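PDB 3QLI: coenzyme A transferase from Yersinia pestis, which probably transfers coenzyme A between acyl-CoA thioesters and carboxylic acids such as acetate, and can bind CoA covalently. Local coordinates for residues A[163-166]-A[167-171]; A[320-323]-A[324-327]; A[362-365]-A[366-370]; A[403-406]-A[407-410]; A[422-425]-A[426-430]. All coordinates share one frame; numbering follows the deposited sequence.

Contact 1 of 5, residues A[163-166]-A[167-171]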
loop_
_atom_site.group_PDB
_atom_site.type_symbol
_atom_site.label_atom_id
_atom_site.label_comp_id
_atom_site.label_asym_id
_atom_site.label_seq_id
_atom_site.Cartn_x
_atom_site.Cartn_y
_atom_site.Cartn_z
ATOM N N ASN A 163 1.558 12.539 19.641
ATOM C CA ASN A 163 0.783 13.337 18.711
ATOM C C ASN A 163 -0.072 12.272 18.048
ATOM O O ASN A 163 -1.227 12.075 18.420
ATOM C CB ASN A 163 1.660 14.070 17.701
ATOM C CG ASN A 163 0.916 15.193 16.997
ATOM O OD1 ASN A 163 -0.134 14.970 16.400
ATOM N ND2 ASN A 163 1.457 16.403 17.069
ATOM N N ASP A 164 0.495 11.585 17.061
ATOM C CA ASP A 164 -0.182 10.452 16.445
ATOM C C ASP A 164 -1.629 10.781 16.114
ATOM O O ASP A 164 -1.922 11.766 15.441
ATOM C CB ASP A 164 -0.076 9.198 17.324
ATOM C CG ASP A 164 -0.376 9.473 18.787
ATOM O OD1 ASP A 164 0.536 9.911 19.517
ATOM O OD2 ASP A 164 -1.524 9.238 19.207
ATOM N N TYR A 165 -2.523 9.918 16.588
ATOM C CA TYR A 165 -3.958 10.101 16.429
ATOM C C TYR A 165 -4.506 10.837 17.648
ATOM O O TYR A 165 -5.661 11.255 17.667
ATOM C CB TYR A 165 -4.654 8.747 16.311
ATOM C CG TYR A 165 -4.404 7.830 17.491
ATOM C CD1 TYR A 165 -5.143 7.951 18.660
ATOM C CD2 TYR A 165 -3.427 6.847 17.434
ATOM C CE1 TYR A 165 -4.916 7.117 19.740
ATOM C CE2 TYR A 165 -3.191 6.009 18.507
ATOM C CZ TYR A 165 -3.937 6.147 19.658
ATOM O OH TYR A 165 -3.704 5.312 20.726
ATOM N N SER A 166 -3.661 10.995 18.662
ATOM C CA SER A 166 -4.058 11.636 19.911
ATOM C C SER A 166 -4.488 13.090 19.748
ATOM O O SER A 166 -5.458 13.526 20.360
ATOM C CB SER A 166 -2.930 11.539 20.944
ATOM O OG SER A 166 -2.732 10.200 21.360
ATOM N N SER A 167 -3.769 13.841 18.925
ATOM C CA SER A 167 -4.114 15.252 18.718
ATOM C C SER A 167 -5.486 15.447 18.065
ATOM O O SER A 167 -6.156 16.460 18.292
ATOM C CB SER A 167 -3.019 15.979 17.918
ATOM O OG SER A 167 -2.872 15.409 16.628
ATOM N N ARG A 168 -5.906 14.487 17.249
ATOM C CA ARG A 168 -7.261 14.515 16.689
ATOM C C ARG A 168 -8.322 14.047 17.698
ATOM O O ARG A 168 -9.367 14.689 17.873
ATOM C CB ARG A 168 -7.337 13.624 15.441
ATOM C CG ARG A 168 -8.761 13.353 14.929
ATOM C CD ARG A 168 -9.412 14.611 14.387
ATOM N NE ARG A 168 -10.778 14.373 13.899
ATOM C CZ ARG A 168 -11.081 13.900 12.693
ATOM N NH1 ARG A 168 -10.119 13.588 11.830
ATOM N NH2 ARG A 168 -12.355 13.722 12.355
ATOM N N ILE A 169 -8.061 12.923 18.352
ATOM C CA ILE A 169 -9.094 12.308 19.179
ATOM C C ILE A 169 -9.315 13.108 20.461
ATOM O O ILE A 169 -10.413 13.086 21.012
ATOM C CB ILE A 169 -8.791 10.838 19.507
ATOM C CG1 ILE A 169 -8.597 10.046 18.210
ATOM C CG2 ILE A 169 -9.930 10.233 20.352
ATOM C CD1 ILE A 169 -9.736 10.257 17.197
ATOM N N ALA A 170 -8.283 13.816 20.926
ATOM C CA ALA A 170 -8.429 14.705 22.091
ATOM C C ALA A 170 -9.503 15.746 21.824
ATOM O O ALA A 170 -10.214 16.185 22.737
ATOM C CB ALA A 170 -7.099 15.383 22.437
ATOM N N ARG A 171 -9.619 16.129 20.558
ATOM C CA ARG A 171 -10.588 17.127 20.127
ATOM C C ARG A 171 -11.899 16.494 19.665
ATOM O O ARG A 171 -12.974 17.031 19.929
ATOM C CB ARG A 171 -9.990 18.010 19.021
ATOM C CG ARG A 171 -8.771 18.802 19.516
ATOM C CD ARG A 171 -7.935 19.371 18.404
ATOM N NE ARG A 171 -7.029 20.403 18.910
ATOM C CZ ARG A 171 -5.833 20.174 19.453
ATOM N NH1 ARG A 171 -5.362 18.927 19.583
ATOM N NH2 ARG A 171 -5.102 21.206 19.869
HETATM O O HOH W 1 -4.012 13.171 15.220
#

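Contact 2 of 5, residues A[320-323]-A[324-327]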
loop_
_atom_site.group_PDB
_atom_site.type_symbol
_atom_site.label_atom_id
_atom_site.label_comp_id
_atom_site.label_asym_id
_atom_site.label_seq_id
_atom_site.Cartn_x
_atom_site.Cartn_y
_atom_site.Cartn_z
ATOM N N VAL A 320 2.520 12.633 9.032
ATOM C CA VAL A 320 3.859 12.070 9.096
ATOM C C VAL A 320 3.984 10.802 8.267
ATOM O O VAL A 320 4.995 10.603 7.576
ATOM C CB VAL A 320 4.257 11.759 10.550
ATOM C CG1 VAL A 320 5.559 10.965 10.587
ATOM C CG2 VAL A 320 4.361 13.063 11.362
ATOM N N ASN A 321 2.970 9.942 8.347
ATOM C CA ASN A 321 3.010 8.650 7.666
ATOM C C ASN A 321 2.308 8.656 6.303
ATOM O O ASN A 321 2.057 7.597 5.745
ATOM C CB ASN A 321 2.401 7.536 8.546
ATOM C CG ASN A 321 3.355 7.058 9.622
ATOM O OD1 ASN A 321 3.919 7.865 10.358
ATOM N ND2 ASN A 321 3.580 5.737 9.692
ATOM N N ASP A 322 1.991 9.832 5.769
ATOM C CA ASP A 322 1.449 9.914 4.409
ATOM C C ASP A 322 2.612 9.753 3.427
ATOM O O ASP A 322 3.527 10.576 3.405
ATOM C CB ASP A 322 0.768 11.270 4.194
ATOM C CG ASP A 322 0.132 11.402 2.811
ATOM O OD1 ASP A 322 0.488 10.623 1.893
ATOM O OD2 ASP A 322 -0.721 12.300 2.651
ATOM N N PRO A 323 2.595 8.691 2.610
ATOM C CA PRO A 323 3.744 8.518 1.710
ATOM C C PRO A 323 3.964 9.722 0.799
ATOM O O PRO A 323 5.112 10.000 0.440
ATOM C CB PRO A 323 3.363 7.286 0.875
ATOM C CG PRO A 323 2.389 6.526 1.746
ATOM C CD PRO A 323 1.627 7.579 2.515
ATOM N N HIS A 324 2.894 10.426 0.431
ATOM C CA HIS A 324 3.038 11.602 -0.428
ATOM C C HIS A 324 3.822 12.695 0.272
ATOM O O HIS A 324 4.641 13.381 -0.348
ATOM C CB HIS A 324 1.685 12.159 -0.872
ATOM C CG HIS A 324 1.795 13.473 -1.581
ATOM N ND1 HIS A 324 2.236 13.578 -2.881
ATOM C CD2 HIS A 324 1.554 14.739 -1.162
ATOM C CE1 HIS A 324 2.253 14.850 -3.237
ATOM N NE2 HIS A 324 1.838 15.573 -2.213
ATOM N N ILE A 325 3.579 12.848 1.572
ATOM C CA ILE A 325 4.318 13.813 2.384
ATOM C C ILE A 325 5.776 13.377 2.579
ATOM O O ILE A 325 6.711 14.162 2.390
ATOM C CB ILE A 325 3.650 13.968 3.758
ATOM C CG1 ILE A 325 2.269 14.619 3.612
ATOM C CG2 ILE A 325 4.523 14.786 4.699
ATOM C CD1 ILE A 325 2.299 16.016 3.014
ATOM N N ILE A 326 5.975 12.120 2.956
ATOM C CA ILE A 326 7.330 11.596 3.159
ATOM C C ILE A 326 8.204 11.859 1.923
ATOM O O ILE A 326 9.371 12.273 2.035
ATOM C CB ILE A 326 7.301 10.083 3.457
ATOM C CG1 ILE A 326 6.622 9.822 4.815
ATOM C CG2 ILE A 326 8.721 9.492 3.455
ATOM C CD1 ILE A 326 6.018 8.437 4.938
ATOM N N ALA A 327 7.616 11.629 0.751
ATOM C CA ALA A 327 8.341 11.673 -0.518
ATOM C C ALA A 327 8.743 13.084 -0.942
ATOM O O ALA A 327 9.561 13.241 -1.848
ATOM C CB ALA A 327 7.514 11.009 -1.633
#

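Contact 3 of 5, residues A[362-365]-A[366-370]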
loop_
_atom_site.group_PDB
_atom_site.type_symbol
_atom_site.label_atom_id
_atom_site.label_comp_id
_atom_site.label_asym_id
_atom_site.label_seq_id
_atom_site.Cartn_x
_atom_site.Cartn_y
_atom_site.Cartn_z
ATOM N N GLY A 362 3.380 1.424 10.731
ATOM C CA GLY A 362 3.743 2.341 9.666
ATOM C C GLY A 362 4.905 1.918 8.787
ATOM O O GLY A 362 5.332 2.682 7.915
ATOM N N GLN A 363 5.435 0.716 8.992
ATOM C CA GLN A 363 6.586 0.289 8.191
ATOM C C GLN A 363 6.347 0.524 6.704
ATOM O O GLN A 363 7.148 1.184 6.039
ATOM C CB GLN A 363 6.962 -1.178 8.440
ATOM C CG GLN A 363 7.945 -1.740 7.390
ATOM C CD GLN A 363 8.613 -3.057 7.804
ATOM O OE1 GLN A 363 8.660 -4.008 7.027
ATOM N NE2 GLN A 363 9.129 -3.106 9.030
ATOM N N LEU A 364 5.234 0.012 6.180
ATOM C CA LEU A 364 5.006 0.090 4.745
ATOM C C LEU A 364 4.828 1.529 4.255
ATOM O O LEU A 364 5.175 1.840 3.122
ATOM C CB LEU A 364 3.817 -0.787 4.326
ATOM C CG LEU A 364 3.561 -0.913 2.823
ATOM C CD1 LEU A 364 4.803 -1.434 2.066
ATOM C CD2 LEU A 364 2.383 -1.834 2.597
ATOM N N ASP A 365 4.263 2.402 5.089
ATOM C CA ASP A 365 4.149 3.816 4.727
ATOM C C ASP A 365 5.515 4.381 4.341
ATOM O O ASP A 365 5.644 5.122 3.375
ATOM C CB ASP A 365 3.613 4.649 5.893
ATOM C CG ASP A 365 2.244 4.187 6.356
ATOM O OD1 ASP A 365 1.470 3.700 5.511
ATOM O OD2 ASP A 365 1.964 4.299 7.564
ATOM N N PHE A 366 6.528 4.033 5.125
ATOM C CA PHE A 366 7.863 4.573 4.899
ATOM C C PHE A 366 8.623 3.813 3.809
ATOM O O PHE A 366 9.453 4.391 3.114
ATOM C CB PHE A 366 8.636 4.648 6.223
ATOM C CG PHE A 366 8.367 5.928 6.976
ATOM C CD1 PHE A 366 9.093 7.072 6.682
ATOM C CD2 PHE A 366 7.334 6.009 7.904
ATOM C CE1 PHE A 366 8.826 8.267 7.322
ATOM C CE2 PHE A 366 7.062 7.214 8.561
ATOM C CZ PHE A 366 7.812 8.336 8.269
ATOM N N VAL A 367 8.334 2.525 3.654
ATOM C CA VAL A 367 8.872 1.773 2.515
ATOM C C VAL A 367 8.425 2.458 1.216
ATOM O O VAL A 367 9.230 2.704 0.308
ATOM C CB VAL A 367 8.389 0.288 2.542
ATOM C CG1 VAL A 367 8.709 -0.422 1.221
ATOM C CG2 VAL A 367 9.007 -0.460 3.719
ATOM N N ARG A 368 7.137 2.777 1.136
ATOM C CA ARG A 368 6.578 3.453 -0.036
ATOM C C ARG A 368 7.085 4.883 -0.181
ATOM O O ARG A 368 7.458 5.319 -1.268
ATOM C CB ARG A 368 5.050 3.484 0.066
ATOM C CG ARG A 368 4.369 2.124 -0.017
ATOM C CD ARG A 368 2.893 2.261 0.440
ATOM N NE ARG A 368 2.039 1.155 0.012
ATOM C CZ ARG A 368 0.845 0.882 0.546
ATOM N NH1 ARG A 368 0.385 1.626 1.546
ATOM N NH2 ARG A 368 0.107 -0.136 0.092
ATOM N N GLY A 369 7.059 5.635 0.912
ATOM C CA GLY A 369 7.452 7.031 0.876
ATOM C C GLY A 369 8.924 7.222 0.548
ATOM O O GLY A 369 9.277 8.102 -0.242
ATOM N N ALA A 370 9.790 6.397 1.140
ATOM C CA ALA A 370 11.226 6.523 0.890
ATOM C C ALA A 370 11.548 6.239 -0.580
ATOM O O ALA A 370 12.346 6.940 -1.185
ATOM C CB ALA A 370 12.034 5.599 1.815
HETATM O O HOH W 2 1.051 3.969 2.771
#

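Contact 4 of 5, residues A[403-406]-A[407-410]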
loop_
_atom_site.group_PDB
_atom_site.type_symbol
_atom_site.label_atom_id
_atom_site.label_comp_id
_atom_site.label_asym_id
_atom_site.label_seq_id
_atom_site.Cartn_x
_atom_site.Cartn_y
_atom_site.Cartn_z
ATOM N N THR A 403 4.040 -8.550 5.935
ATOM C CA THR A 403 4.090 -7.184 6.427
ATOM C C THR A 403 4.430 -6.230 5.294
ATOM O O THR A 403 3.712 -5.259 5.053
ATOM C CB THR A 403 5.114 -7.015 7.548
ATOM O OG1 THR A 403 4.806 -7.933 8.598
ATOM C CG2 THR A 403 5.054 -5.602 8.099
ATOM N N THR A 404 5.533 -6.506 4.601
ATOM C CA THR A 404 5.897 -5.748 3.411
ATOM C C THR A 404 5.829 -6.671 2.203
ATOM O O THR A 404 6.571 -7.651 2.125
ATOM C CB THR A 404 7.334 -5.148 3.529
ATOM O OG1 THR A 404 7.391 -4.258 4.647
ATOM C CG2 THR A 404 7.692 -4.362 2.296
ATOM N N PRO A 405 4.936 -6.357 1.253
ATOM C CA PRO A 405 4.726 -7.165 0.046
ATOM C C PRO A 405 5.966 -7.165 -0.829
ATOM O O PRO A 405 6.727 -6.181 -0.835
ATOM C CB PRO A 405 3.601 -6.414 -0.681
ATOM C CG PRO A 405 2.911 -5.627 0.390
ATOM C CD PRO A 405 4.025 -5.200 1.301
ATOM N N ARG A 406 6.170 -8.236 -1.586
ATOM C CA ARG A 406 7.340 -8.295 -2.450
ATOM C C ARG A 406 7.300 -7.187 -3.499
ATOM O O ARG A 406 8.329 -6.809 -4.033
ATOM C CB ARG A 406 7.455 -9.650 -3.135
ATOM C CG ARG A 406 6.405 -9.891 -4.225
ATOM C CD ARG A 406 6.770 -11.128 -5.049
ATOM N NE ARG A 406 5.603 -11.714 -5.704
ATOM C CZ ARG A 406 5.631 -12.839 -6.417
ATOM N NH1 ARG A 406 6.772 -13.495 -6.582
ATOM N NH2 ARG A 406 4.513 -13.307 -6.962
ATOM N N ILE A 407 6.117 -6.655 -3.800
ATOM C CA ILE A 407 6.063 -5.603 -4.815
ATOM C C ILE A 407 6.541 -4.260 -4.275
ATOM O O ILE A 407 6.762 -3.332 -5.043
ATOM C CB ILE A 407 4.650 -5.433 -5.427
ATOM C CG1 ILE A 407 3.631 -5.083 -4.335
ATOM C CG2 ILE A 407 4.258 -6.687 -6.235
ATOM C CD1 ILE A 407 2.216 -4.892 -4.853
ATOM N N ASP A 408 6.647 -4.142 -2.954
ATOM C CA ASP A 408 7.064 -2.882 -2.342
ATOM C C ASP A 408 8.483 -2.845 -1.785
ATOM O O ASP A 408 9.039 -1.768 -1.574
ATOM C CB ASP A 408 6.091 -2.496 -1.225
ATOM C CG ASP A 408 4.720 -2.134 -1.748
ATOM O OD1 ASP A 408 4.635 -1.288 -2.660
ATOM O OD2 ASP A 408 3.730 -2.697 -1.245
ATOM N N THR A 409 9.077 -4.007 -1.551
ATOM C CA THR A 409 10.414 -4.037 -0.976
ATOM C C THR A 409 11.426 -3.360 -1.891
ATOM O O THR A 409 11.400 -3.533 -3.105
ATOM C CB THR A 409 10.869 -5.470 -0.649
ATOM O OG1 THR A 409 9.857 -6.126 0.123
ATOM C CG2 THR A 409 12.162 -5.444 0.148
ATOM N N HIS A 410 12.312 -2.579 -1.287
ATOM C CA HIS A 410 13.330 -1.861 -2.033
ATOM C C HIS A 410 14.698 -2.465 -1.761
ATOM O O HIS A 410 15.231 -3.216 -2.571
ATOM C CB HIS A 410 13.327 -0.388 -1.621
ATOM C CG HIS A 410 14.196 0.484 -2.472
ATOM N ND1 HIS A 410 14.548 1.766 -2.105
ATOM C CD2 HIS A 410 14.783 0.262 -3.671
ATOM C CE1 HIS A 410 15.312 2.295 -3.042
ATOM N NE2 HIS A 410 15.471 1.402 -4.003
HETATM O O HOH W 3 9.781 -4.460 -4.817
#

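Contact 5 of 5, residues A[422-425]-A[426-430]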
loop_
_atom_site.group_PDB
_atom_site.type_symbol
_atom_site.label_atom_id
_atom_site.label_comp_id
_atom_site.label_asym_id
_atom_site.label_seq_id
_atom_site.Cartn_x
_atom_site.Cartn_y
_atom_site.Cartn_z
ATOM N N LYS A 422 14.233 -3.902 -6.600
ATOM C CA LYS A 422 13.376 -3.271 -7.612
ATOM C C LYS A 422 13.783 -3.590 -9.051
ATOM O O LYS A 422 14.938 -3.401 -9.440
ATOM C CB LYS A 422 13.305 -1.758 -7.410
ATOM C CG LYS A 422 12.577 -1.323 -6.128
ATOM C CD LYS A 422 11.067 -1.503 -6.274
ATOM C CE LYS A 422 10.338 -0.908 -5.098
ATOM N NZ LYS A 422 8.867 -1.173 -5.229
ATOM N N GLY A 423 12.832 -4.080 -9.838
ATOM C CA GLY A 423 13.074 -4.359 -11.246
ATOM C C GLY A 423 13.647 -5.739 -11.534
ATOM O O GLY A 423 13.785 -6.117 -12.698
ATOM N N LEU A 424 13.991 -6.485 -10.486
ATOM C CA LEU A 424 14.517 -7.848 -10.635
ATOM C C LEU A 424 13.403 -8.876 -10.861
ATOM O O LEU A 424 12.326 -8.774 -10.266
ATOM C CB LEU A 424 15.303 -8.247 -9.379
ATOM C CG LEU A 424 16.557 -7.438 -9.062
ATOM C CD1 LEU A 424 17.313 -8.101 -7.889
ATOM C CD2 LEU A 424 17.441 -7.342 -10.297
ATOM N N SER A 425 13.657 -9.864 -11.718
ATOM C CA SER A 425 12.720 -10.976 -11.883
ATOM C C SER A 425 12.691 -11.822 -10.619
ATOM O O SER A 425 13.546 -11.670 -9.737
ATOM C CB SER A 425 13.159 -11.868 -13.046
ATOM O OG SER A 425 14.408 -12.487 -12.756
ATOM N N SER A 426 11.730 -12.735 -10.543
ATOM C CA SER A 426 11.648 -13.667 -9.429
ATOM C C SER A 426 12.938 -14.480 -9.278
ATOM O O SER A 426 13.373 -14.770 -8.165
ATOM C CB SER A 426 10.468 -14.615 -9.621
ATOM O OG SER A 426 9.250 -13.917 -9.439
ATOM N N THR A 427 13.525 -14.857 -10.405
ATOM C CA THR A 427 14.770 -15.621 -10.392
ATOM C C THR A 427 15.929 -14.778 -9.877
ATOM O O THR A 427 16.708 -15.231 -9.043
ATOM C CB THR A 427 15.126 -16.152 -11.796
ATOM O OG1 THR A 427 14.074 -17.004 -12.260
ATOM C CG2 THR A 427 16.440 -16.933 -11.762
ATOM N N GLU A 428 16.054 -13.561 -10.389
ATOM C CA GLU A 428 17.133 -12.679 -9.959
ATOM C C GLU A 428 17.011 -12.361 -8.464
ATOM O O GLU A 428 18.019 -12.299 -7.752
ATOM C CB GLU A 428 17.151 -11.392 -10.796
ATOM C CG GLU A 428 17.531 -11.618 -12.277
ATOM C CD GLU A 428 17.243 -10.404 -13.166
ATOM O OE1 GLU A 428 16.211 -9.737 -12.959
ATOM O OE2 GLU A 428 18.047 -10.111 -14.075
ATOM N N ARG A 429 15.783 -12.141 -7.995
ATOM C CA ARG A 429 15.546 -11.901 -6.574
ATOM C C ARG A 429 15.972 -13.086 -5.716
ATOM O O ARG A 429 16.714 -12.920 -4.745
ATOM C CB ARG A 429 14.073 -11.609 -6.295
ATOM C CG ARG A 429 13.605 -10.288 -6.822
ATOM C CD ARG A 429 12.142 -10.036 -6.473
ATOM N NE ARG A 429 11.772 -8.669 -6.819
ATOM C CZ ARG A 429 11.056 -7.868 -6.038
ATOM N NH1 ARG A 429 10.626 -8.298 -4.863
ATOM N NH2 ARG A 429 10.783 -6.629 -6.439
ATOM N N ALA A 430 15.479 -14.275 -6.051
ATOM C CA ALA A 430 15.794 -15.456 -5.250
ATOM C C ALA A 430 17.303 -15.670 -5.170
ATOM O O ALA A 430 17.847 -15.897 -4.093
ATOM C CB ALA A 430 15.100 -16.712 -5.810
HETATM O O HOH W 3 9.781 -4.460 -4.817
HETATM O O HOH W 4 15.057 -7.759 -14.484
HETATM O O HOH W 5 11.082 -6.660 -9.234
#

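Contact 1 of 5, residues A[163-166]-A[167-171]
S167 meets N163 twice as the chain turns into helix 166-172. Its hydroxyl donates to the side-chain amide oxygen, OG to N163 OD1 at 2.8 Å, arriving above the carbonyl plane rather than on a lone pair. Its backbone N donates to N163 O at 3.1 Å. The S167 hydroxyl can do this because chi1 of 62° sets OG between its own backbone N and carbonyl carbon, turned back toward the loop. A water closes the same corner, donating to S167 OG and D164 O and accepting from R168 N. R168 sends its guanidinium away from the turn, to S172 and E137. I169 follows with a helical bond from its N to Y165 O, 3.0 Å long, while its CG1 sits near the plane of the Y165 ring, at the edge, 4.1 Å from CD1. The ring's hydroxyl end is held by M44 O. A170 N completes the first turn on S166 O. D164 precedes the turn into the helix, and its OD2 accepts from S166 N, a capping bond made from above the carboxylate plane; S166 OG meets the same oxygen at 2.6 Å on its syn side. D164 OD2 also rests 3.5 Å over the centre of the Y165 ring. The two bonds to S166 fix the rotation of the D164 carboxylate and tie it to the helix start, its side chain about 7 Å from that of E264, the glutamate that can carry CoA covalently.

Contact 2 of 5, residues A[320-323]-A[324-327]
D322 OD1 takes the backbone N-H of H324 at 2.8 Å, an N-cap bond at the start of helix 323-326. The donor comes from above the carboxylate plane, 45° out of it. With CG anti to the backbone N (chi1 -178°), the carboxylate runs alongside the H324 side chain, both pointing the same way, and OD1 also meets H324 CB. The D322 CB lies 3.7 Å from I325 CG1, the two side chains crossing at about a right angle. D322 O accepts the helical bond of I326 N at 2.9 Å with an N-H...O angle of 172°, and one residue on, A327 N reaches P323 O at 3.0 Å. I326 folds back over the turn, its CG1 3.3 Å from V320 O, a carbonyl that H262 NE2 also meets. In the next shell N321, where the preceding helix breaks off, uses its amide elsewhere: ND2 donates both to E264 OE1 and to D365 OD2. Across the dimer the H324 ring stacks on H324 of the second subunit, while P323 packs on R368 of that subunit. One aspartate thus starts the new helix with its side chain and its carbonyl at once. Its negative charge would probably be eased by the backbone N-H of H324 that it accepts, and the adjoining N321 amide, shared between two carboxylates, ties this turn to E264, which binds CoA covalently.

Contact 3 of 5, residues A[362-365]-A[366-370]
R368 lies back along its own helix over L364, one turn earlier. Its CB starts 3.5 Å from L364 O, the carbonyl that accepts the R368 backbone N at 2.9 Å. CG is closer still to that oxygen, at 3.3 Å, and CD remains beside it while meeting L364 CG. With chi1 at -66°, chi2 and chi3 both near anti carry the chain straight out to NE, which passes 3.8 Å from L364 CG. At the tip the guanidinium lies over the leucine: L364 CD2 stands 3.7 Å above the plane, over its centre, so a methyl covers one face of the cation. NH1 is left to donate to a water in the plane of the group, and this water donates in turn to D365 OD1, an indirect link between opposite charges. D365 otherwise turns to N321 and, weakly, to H129. The second L364 methyl, CD1, leans toward V367, 4.0 Å from its CB. On another side of the helix the F366 ring has G362 O at its edge, in plane. The tip of R368 also comes close to R368 of the second subunit and packs on its L364. Backbone bonds from V367 to Q363 and from G369 to D365 mark an ordinary alpha-helix, packed on strands 332-337 and 377-381 of the mixed sheet in the C-terminal half of the fold. Q363 binds CoA, its amide held by T404 and A337, so this helix start, with G362 beside E264, belongs to the CoA site.

Contact 4 of 5, residues A[403-406]-A[407-410]
P405 O is gripped by two backbone donors. D408 N binds it at 2.9 Å from above the carbonyl plane, 56° out of it, while T409 N comes nearly along the C=O axis at 3.3 Å. The two approaches differ enough for both to share one oxygen: the first closes a type I beta turn over 405-408, and T409 N adds an i to i+4 bond. The proline ring is met by the D408 carboxylate: OD2 lies 3.5 Å from P405 CG and close to CD, the two side chains crossing obliquely. D408 OD1 is used elsewhere, accepting from N127 of the second subunit. On the same ring, P405 CB touches I407 CG1 at 3.9 Å; a chi1 of 59° places that branch between the isoleucine's backbone N and carbonyl carbon, turned back toward the proline. Just ahead of the turn, T403 and T404 both face C347 of strand 347-348, a classic beta bulge ahead of strand 411-414 of the mixed sheet. T404 sends CG2 across T409, 3.5 Å from its OG1, and the side chains stand at about a right angle. The two hydroxyls are engaged outside the turn, T409 OG1 with G345 O and T404 OG1 with OE1 of Q363, which binds CoA. A water donates to R406 O and to T409 O, bridging the turn. The R406 chain itself, extended from CG to NE, reaches over to the second subunit, where NH2 donates to Q356 O and the side chain packs on Y123.

Contact 5 of 5, residues A[422-425]-A[426-430]
S425 and E428 form a capping box at the start of helix 426-434, and here the contact is tightest. S425 N donates to E428 OE1 at 2.8 Å, nearly straight at 170° and on the anti lone pair; in return E428 N gives its hydrogen to S425 OG at 3.1 Å. A chi1 of 65° swings the serine hydroxyl over the first turn, where E428 CG also touches it at 3.3 Å. A water joins the box, bridging G423 O and E428 OE1. R429 N adds the first helical bond, to S425 O. L424 packs beside the box, CB 3.7 Å from R429 CG and CD2 against E428 OE1. The R429 side is looser and largely mediated by water. R429 NE makes only a weak bond to L424 O, at 3.5 Å, and a water that accepts from R429 NH2 may donate to L424 O. Another lies between R429 NH2 and, weakly, K422 NZ, which bonds I407 O. R429 NH1 turns to R406 O and T344 O, whereas E428 OE2 forms a salt bridge with R71 of the second subunit. The glutamate therefore divides its oxygens: OE1 closes the capping box, and OE2 brings a charge to the dimer interface, where R71 should favour its ionised form.

In the fold
Contacts 2, 3, 4 and 5 form a chain of neighbours through the C-terminal half of the fold. Contacts 2 and 3 have centres about 8 Å apart and meet where N321 ND2 lies 3.0 Å from D365 OD2. Contacts 3 and 4, about 10 Å between centres, join at the CoA-binding Q363 and along L364. Contact 4 passes to contact 5 through R406 O, 2.9 Å from R429 NH1, and through a shared water. Contact 1, in the N-terminal half, stands about 18 Å from contact 2 between centres, yet it approaches E264 from another segment of the chain. Contact 5 lies away from the CoA sites, while contacts 2 to 5 all reach the second subunit.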